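Local coordinates for protein nitrophorin Cim l NP (Cimex lectularius, PDB 2IMQ) that carries nitric oxide on a cysteine-ligated heme b and releases it into the victim during feeding, causing vasodilation, at residues A[81-86]-A[114-120]; A[133-137]-A[147-151]. All blocks are in the same frame, centred on the assembly; numbering follows the deposited sequence.

Overall arrangement
The two contacts lie with their centres about 10 Å apart, and both segments of contact 1 precede those of contact 2 along the chain. Contact 1 joins the two sheets of the sandwich, through strand 84-91 of the six-stranded sheet and strand 116-124 of the five-stranded one. Contact 2 lies on the next strand, 127-135, and packs the loop that follows it against that strand's C-terminal end. The two meet where strands 116-124 and 127-135 pair, at Gly116 and Arg135. Strand 127-135 thus turns Thr133 and Arg135 to the residues of contact 1, and Ser134 to the loop of contact 2.

Contact 1: A[81-86]-A[114-120]; sequences TETMGL and KSGGIVT
Segments 81-86 and 114-120 meet face to face across the interior of the beta-sandwich, one on each sheet. Strands 84-86 and 116-120 run almost parallel, 9° apart, with axes 7.7 Å from each other, so side chains rather than backbone bonds fill the gap. At the Leu86 end, CD2 of Leu86 lies 3.8 Å from Ile118 CG2, the two side chains sliding past each other in opposite directions. The leucine reaches this place because its CG stands anti to the backbone N, and the same methyl touches Thr120. Toward the start of the strand, Ile118 turns CD1 to CB of Met84, 4.0 Å away. The methionine then extends over a strip without side chains: Met84 SD comes to 3.6 Å from Gly117 CA, and a bend at chi3 (-81°) lays CE beside the Gly116-Gly117 peptide. The backbone angles of Gly116 bring the carbonyl O of Ser115 against the place of a beta carbon, which calls for glycine.

Beyond the strands the contact becomes polar. Thr83 OG1 donates to Lys114 O at 2.6 Å, approaching from above the carbonyl plane (37° out of it) instead of along a lone pair. Thr83 CG2 meets the aliphatic part of Lys114, 3.8 Å from Lys114 CD, where the two side chains cross at about a right angle. At the other end a water donates to Leu86 O at 2.8 Å and also hydrogen-bonds Thr120 OG1, a hydroxyl shared with Thr104 of strand 103-108.

On the 81-86 side, backbone bonds tie Gly85 to Val44 and Leu86 to Thr79, in the strands flanking 84-91. Strands 103-108 and 127-135 border 116-124 in the facing sheet, and from the latter Arg135 and Thr133 reach across to Met84 and Leu86.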
ATOM      1  N   THR A  81       4.103   4.013  13.290  1.00 24.10           N
ATOM      2  CA  THR A  81       3.566   3.464  14.535  1.00 23.81           C
ATOM      3  C   THR A  81       4.373   2.225  14.876  1.00 23.78           C
ATOM      4  O   THR A  81       5.403   1.948  14.252  1.00 28.07           O
ATOM      5  CB  THR A  81       2.071   3.150  14.433  1.00 24.62           C
ATOM      6  OG1 THR A  81       1.874   2.062  13.521  1.00 25.95           O
ATOM      7  CG2 THR A  81       1.282   4.300  13.870  1.00 27.23           C
ATOM      8  N   GLU A  82       3.948   1.450  15.849  1.00 24.24           N
ATOM      9  CA  GLU A  82       4.688   0.240  16.099  1.00 25.53           C
ATOM     10  C   GLU A  82       4.633  -0.770  14.934  1.00 24.72           C
ATOM     11  O   GLU A  82       5.597  -1.505  14.751  1.00 26.48           O
ATOM     12  CB  GLU A  82       4.248  -0.408  17.409  1.00 28.05           C
ATOM     13  CG  GLU A  82       5.098   0.030  18.595  1.00 32.71           C
ATOM     14  CD  GLU A  82       6.503  -0.520  18.488  1.00 38.30           C
ATOM     15  OE1 GLU A  82       6.678  -1.754  18.642  1.00 45.01           O
ATOM     16  OE2 GLU A  82       7.425   0.263  18.214  1.00 37.14           O
ATOM     17  N   THR A  83       3.536  -0.766  14.168  1.00 23.37           N
ATOM     18  CA  THR A  83       3.314  -1.789  13.172  1.00 21.64           C
ATOM     19  C   THR A  83       3.164  -1.272  11.775  1.00 20.48           C
ATOM     20  O   THR A  83       3.071  -2.085  10.858  1.00 19.86           O
ATOM     21  CB  THR A  83       2.065  -2.624  13.486  1.00 21.55           C
ATOM     22  OG1 THR A  83       0.914  -1.770  13.445  1.00 25.24           O
ATOM     23  CG2 THR A  83       2.167  -3.251  14.873  1.00 23.88           C
ATOM     24  N   MET A  84       3.102   0.037  11.588  1.00 19.08           N
ATOM     25  CA  MET A  84       2.857   0.619  10.254  1.00 18.59           C
ATOM     26  C   MET A  84       3.826   1.778   9.980  1.00 18.54           C
ATOM     27  O   MET A  84       4.230   2.491  10.875  1.00 20.49           O
ATOM     28  CB  MET A  84       1.461   1.181  10.092  1.00 19.65           C
ATOM     29  CG  MET A  84       0.307   0.166  10.184  1.00 20.62           C
ATOM     30  SD  MET A  84      -1.253   0.928  10.118  1.00 22.42           S
ATOM     31  CE  MET A  84      -1.345   1.416  11.806  1.00 24.80           C
ATOM     32  N   GLY A  85       4.124   1.990   8.714  1.00 18.72           N
ATOM     33  CA  GLY A  85       4.879   3.142   8.259  1.00 17.77           C
ATOM     34  C   GLY A  85       4.259   3.612   6.939  1.00 18.58           C
ATOM     35  O   GLY A  85       3.936   2.793   6.057  1.00 18.14           O
ATOM     36  N   LEU A  86       4.086   4.928   6.783  1.00 18.18           N
ATOM     37  CA  LEU A  86       3.618   5.486   5.532  1.00 17.12           C
ATOM     38  C   LEU A  86       4.427   6.739   5.242  1.00 17.24           C
ATOM     39  O   LEU A  86       4.507   7.638   6.080  1.00 18.79           O
ATOM     40  CB  LEU A  86       2.148   5.901   5.604  1.00 18.00           C
ATOM     41  CG  LEU A  86       1.494   6.520   4.366  1.00 17.99           C
ATOM     42  CD1 LEU A  86       1.501   5.565   3.155  1.00 18.42           C
ATOM     43  CD2 LEU A  86       0.103   6.993   4.713  1.00 19.33           C
ATOM     44  N   LYS A 114      -1.683  -1.314  17.988  1.00 26.14           N
ATOM     45  CA  LYS A 114      -1.063  -2.165  16.946  1.00 26.25           C
ATOM     46  C   LYS A 114      -1.849  -2.239  15.660  1.00 24.20           C
ATOM     47  O   LYS A 114      -1.285  -2.605  14.636  1.00 25.80           O
ATOM     48  CB  LYS A 114      -0.847  -3.572  17.448  1.00 27.56           C
ATOM     49  CG  LYS A 114       0.214  -3.662  18.551  1.00 30.77           C
ATOM     50  CD  LYS A 114       1.194  -4.780  18.233  1.00 36.35           C
ATOM     51  CE  LYS A 114       0.628  -6.162  18.466  1.00 37.50           C
ATOM     52  NZ  LYS A 114       1.612  -7.231  18.116  1.00 39.47           N
ATOM     53  N   SER A 115      -3.126  -1.933  15.695  1.00 22.24           N
ATOM     54  CA  SER A 115      -4.000  -1.986  14.520  1.00 20.34           C
ATOM     55  C   SER A 115      -4.685  -0.641  14.285  1.00 19.52           C
ATOM     56  O   SER A 115      -4.872   0.156  15.229  1.00 22.39           O
ATOM     57  CB  SER A 115      -5.046  -3.080  14.702  1.00 20.67           C
ATOM     58  OG  SER A 115      -4.434  -4.364  14.738  1.00 21.80           O
ATOM     59  N   GLY A 116      -5.006  -0.356  13.039  1.00 19.17           N
ATOM     60  CA  GLY A 116      -5.660   0.863  12.649  1.00 18.25           C
ATOM     61  C   GLY A 116      -5.126   1.273  11.304  1.00 17.29           C
ATOM     62  O   GLY A 116      -5.042   0.434  10.416  1.00 18.34           O
ATOM     63  N   GLY A 117      -4.777   2.541  11.167  1.00 17.62           N
ATOM     64  CA  GLY A 117      -4.223   3.002   9.963  1.00 16.63           C
ATOM     65  C   GLY A 117      -3.750   4.426  10.043  1.00 17.90           C
ATOM     66  O   GLY A 117      -3.813   5.094  11.106  1.00 19.72           O
ATOM     67  N   ILE A 118      -3.266   4.886   8.909  1.00 16.63           N
ATOM     68  CA  ILE A 118      -2.681   6.250   8.702  1.00 17.39           C
ATOM     69  C   ILE A 118      -3.254   6.796   7.440  1.00 16.68           C
ATOM     70  O   ILE A 118      -3.319   6.081   6.421  1.00 17.89           O
ATOM     71  CB  ILE A 118      -1.177   6.170   8.567  1.00 17.50           C
ATOM     72  CG1 ILE A 118      -0.518   5.446   9.762  1.00 18.56           C
ATOM     73  CG2 ILE A 118      -0.533   7.606   8.418  1.00 18.80           C
ATOM     74  CD1 ILE A 118       0.882   5.073   9.550  1.00 18.54           C
ATOM     75  N   VAL A 119      -3.637   8.083   7.452  1.00 17.46           N
ATOM     76  CA  VAL A 119      -4.005   8.735   6.224  1.00 17.73           C
ATOM     77  C   VAL A 119      -3.199  10.027   6.082  1.00 18.75           C
ATOM     78  O   VAL A 119      -3.250  10.847   6.966  1.00 20.28           O
ATOM     79  CB  VAL A 119      -5.499   9.137   6.156  1.00 18.55           C
ATOM     80  CG1 VAL A 119      -5.840   9.567   4.792  1.00 18.93           C
ATOM     81  CG2 VAL A 119      -6.379   8.048   6.571  1.00 20.61           C
ATOM     82  N   THR A 120      -2.521  10.184   4.974  1.00 17.79           N
ATOM     83  CA  THR A 120      -1.797  11.435   4.650  1.00 18.54           C
ATOM     84  C   THR A 120      -2.423  12.010   3.423  1.00 17.40           C
ATOM     85  O   THR A 120      -2.580  11.343   2.399  1.00 19.77           O
ATOM     86  CB  THR A 120      -0.307  11.106   4.434  1.00 19.65           C
ATOM     87  OG1 THR A 120       0.279  10.723   5.673  1.00 21.35           O
ATOM     88  CG2 THR A 120       0.484  12.306   3.912  1.00 22.14           C
TER
HETATM   89  O   HOH W   1       2.763   9.777   6.544  1.00 23.63           O

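Contact 2: A[133-137]-A[147-151]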
ATOM      1  N   THR A 133      -2.793   3.780   4.610  1.00 14.27           N
ATOM      2  CA  THR A 133      -2.412   2.382   4.905  1.00 14.22           C
ATOM      3  C   THR A 133      -3.124   1.899   6.176  1.00 14.42           C
ATOM      4  O   THR A 133      -3.569   2.715   6.993  1.00 16.41           O
ATOM      5  CB  THR A 133      -0.876   2.210   4.985  1.00 15.29           C
ATOM      6  OG1 THR A 133      -0.530   0.809   4.904  1.00 15.20           O
ATOM      7  CG2 THR A 133      -0.284   2.732   6.227  1.00 16.00           C
ATOM      8  N   SER A 134      -3.236   0.588   6.354  1.00 14.30           N
ATOM      9  CA  SER A 134      -3.942   0.050   7.482  1.00 13.98           C
ATOM     10  C   SER A 134      -3.389  -1.303   7.832  1.00 14.43           C
ATOM     11  O   SER A 134      -2.699  -1.954   7.033  1.00 16.18           O
ATOM     12  CB  SER A 134      -5.417  -0.006   7.183  1.00 15.42           C
ATOM     13  OG  SER A 134      -5.668  -0.860   6.055  1.00 15.52           O
ATOM     14  N   ARG A 135      -3.741  -1.741   9.024  1.00 14.30           N
ATOM     15  CA  ARG A 135      -3.198  -3.001   9.570  1.00 15.85           C
ATOM     16  C   ARG A 135      -4.201  -3.541  10.563  1.00 16.91           C
ATOM     17  O   ARG A 135      -4.659  -2.811  11.453  1.00 18.20           O
ATOM     18  CB  ARG A 135      -1.864  -2.739  10.277  1.00 18.64           C
ATOM     19  CG  ARG A 135      -1.143  -3.904  10.856  1.00 19.36           C
ATOM     20  CD  ARG A 135      -1.678  -4.463  12.112  1.00 23.55           C
ATOM     21  NE  ARG A 135      -0.633  -5.240  12.750  1.00 24.53           N
ATOM     22  CZ  ARG A 135      -0.816  -5.934  13.846  1.00 24.56           C
ATOM     23  NH1 ARG A 135      -1.983  -5.872  14.444  1.00 25.18           N
ATOM     24  NH2 ARG A 135       0.178  -6.649  14.361  1.00 27.63           N
ATOM     25  N   MET A 136      -4.586  -4.787  10.398  1.00 16.21           N
ATOM     26  CA  MET A 136      -5.506  -5.439  11.328  1.00 17.53           C
ATOM     27  C   MET A 136      -4.988  -6.850  11.585  1.00 17.55           C
ATOM     28  O   MET A 136      -4.420  -7.498  10.699  1.00 20.26           O
ATOM     29  CB  MET A 136      -6.882  -5.517  10.751  1.00 17.56           C
ATOM     30  CG  MET A 136      -7.958  -5.933  11.709  1.00 19.57           C
ATOM     31  SD  MET A 136      -8.127  -4.800  13.065  1.00 27.77           S
ATOM     32  CE  MET A 136      -8.786  -3.352  12.232  1.00 33.29           C
ATOM     33  N   SER A 137      -5.252  -7.347  12.797  1.00 20.14           N
ATOM     34  CA  SER A 137      -4.934  -8.730  13.193  1.00 20.71           C
ATOM     35  C   SER A 137      -6.123  -9.646  12.958  1.00 18.50           C
ATOM     36  O   SER A 137      -7.246  -9.193  13.040  1.00 22.45           O
ATOM     37  CB  SER A 137      -4.551  -8.764  14.697  1.00 22.82           C
ATOM     38  OG  SER A 137      -5.633  -8.465  15.523  1.00 32.04           O
ATOM     39  N   LYS A 147     -12.140  -9.232  10.179  1.00 13.84           N
ATOM     40  CA  LYS A 147     -10.718  -9.199  10.334  1.00 14.24           C
ATOM     41  C   LYS A 147     -10.056  -8.240   9.358  1.00 13.70           C
ATOM     42  O   LYS A 147      -8.845  -8.112   9.364  1.00 14.68           O
ATOM     43  CB  LYS A 147     -10.123 -10.572  10.126  1.00 14.46           C
ATOM     44  CG  LYS A 147     -10.128 -11.043   8.673  1.00 15.50           C
ATOM     45  CD  LYS A 147      -9.619 -12.453   8.461  1.00 16.62           C
ATOM     46  CE  LYS A 147      -9.801 -12.842   7.014  1.00 19.96           C
ATOM     47  NZ  LYS A 147      -8.562 -12.722   6.315  1.00 21.16           N
ATOM     48  N   TYR A 148     -10.843  -7.613   8.492  1.00 13.03           N
ATOM     49  CA  TYR A 148     -10.250  -6.836   7.394  1.00 12.43           C
ATOM     50  C   TYR A 148      -9.793  -5.459   7.925  1.00 13.24           C
ATOM     51  O   TYR A 148     -10.397  -4.857   8.787  1.00 15.18           O
ATOM     52  CB  TYR A 148     -11.235  -6.698   6.255  1.00 13.27           C
ATOM     53  CG  TYR A 148     -11.760  -8.037   5.754  1.00 13.73           C
ATOM     54  CD1 TYR A 148     -13.111  -8.362   5.820  1.00 14.24           C
ATOM     55  CD2 TYR A 148     -10.906  -9.008   5.305  1.00 13.84           C
ATOM     56  CE1 TYR A 148     -13.584  -9.595   5.414  1.00 14.75           C
ATOM     57  CE2 TYR A 148     -11.374 -10.260   4.918  1.00 14.31           C
ATOM     58  CZ  TYR A 148     -12.694 -10.542   4.948  1.00 13.87           C
ATOM     59  OH  TYR A 148     -13.114 -11.783   4.591  1.00 15.72           O
ATOM     60  N   ALA A 149      -8.716  -4.947   7.313  1.00 13.98           N
ATOM     61  CA  ALA A 149      -8.087  -3.713   7.735  1.00 13.65           C
ATOM     62  C   ALA A 149      -8.783  -2.500   7.113  1.00 14.54           C
ATOM     63  O   ALA A 149      -8.207  -1.711   6.373  1.00 15.89           O
ATOM     64  CB  ALA A 149      -6.609  -3.741   7.439  1.00 14.40           C
ATOM     65  N   TYR A 150     -10.049  -2.361   7.446  1.00 16.08           N
ATOM     66  CA  TYR A 150     -10.870  -1.243   7.053  1.00 16.78           C
ATOM     67  C   TYR A 150     -11.420  -0.548   8.312  1.00 17.70           C
ATOM     68  O   TYR A 150     -11.799  -1.213   9.284  1.00 19.40           O
ATOM     69  CB  TYR A 150     -12.065  -1.670   6.210  1.00 17.79           C
ATOM     70  CG  TYR A 150     -12.900  -0.517   5.705  1.00 17.63           C
ATOM     71  CD1 TYR A 150     -12.521   0.154   4.592  1.00 17.98           C
ATOM     72  CD2 TYR A 150     -14.060  -0.120   6.358  1.00 19.25           C
ATOM     73  CE1 TYR A 150     -13.249   1.223   4.131  1.00 18.58           C
ATOM     74  CE2 TYR A 150     -14.798   0.926   5.908  1.00 20.42           C
ATOM     75  CZ  TYR A 150     -14.422   1.594   4.770  1.00 20.46           C
ATOM     76  OH  TYR A 150     -15.137   2.687   4.307  1.00 21.46           O
ATOM     77  N   ASP A 151     -11.456   0.776   8.289  1.00 17.99           N
ATOM     78  CA  ASP A 151     -12.219   1.544   9.233  1.00 18.90           C
ATOM     79  C   ASP A 151     -12.703   2.760   8.460  1.00 19.19           C
ATOM     80  O   ASP A 151     -11.982   3.347   7.640  1.00 18.77           O
ATOM     81  CB  ASP A 151     -11.288   1.953  10.373  1.00 19.28           C
ATOM     82  CG  ASP A 151     -12.006   2.597  11.554  1.00 22.99           C
ATOM     83  OD1 ASP A 151     -12.453   3.738  11.410  1.00 25.95           O
ATOM     84  OD2 ASP A 151     -12.126   2.001  12.640  1.00 28.18           O
TER
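An inverse gamma turn centred on Ala149 presses its methyl group against the end of strand 133-135, in place of strand pairing. The single direct hydrogen bond between the segments comes from a side chain: Ser134 OG donates to Ala149 O at 2.7 Å. The donor is tilted 19° from the carbonyl plane. A chi1 of 61° sets this hydroxyl between the serine's own backbone N and carbonyl carbon, and brings Ser134 OG to 3.3 Å from Ala149 CB. Trp168 NE1 is a second partner of the same OG, so the buried hydroxyl links loop and neighbouring strand 165-169.

Alongside, Met136 lies over the turn. Met136 CB is 3.8 Å from Ala149 CB. Met136 CG sits against the backbone, 3.3 Å from Lys147 O. Bends at chi2 and chi3 fold the rest of the chain back, which leaves Met136 CE 4.1 Å from Tyr148 O. Ala149 thus fits its small side chain between Ser134 and Met136, both directed at it, whereas Arg135 leaves from the other face of the strand and bonds Ser115.

Ala149 bonds Leu172 through the backbone, and the side-chain NZ of Lys147 bonds Asn173 O and Gln200 OE1. In this DNase I-like beta-sandwich, the loop between strands 127-135 and 165-169 packs on the face of the five-stranded sheet turned away from the other sheet.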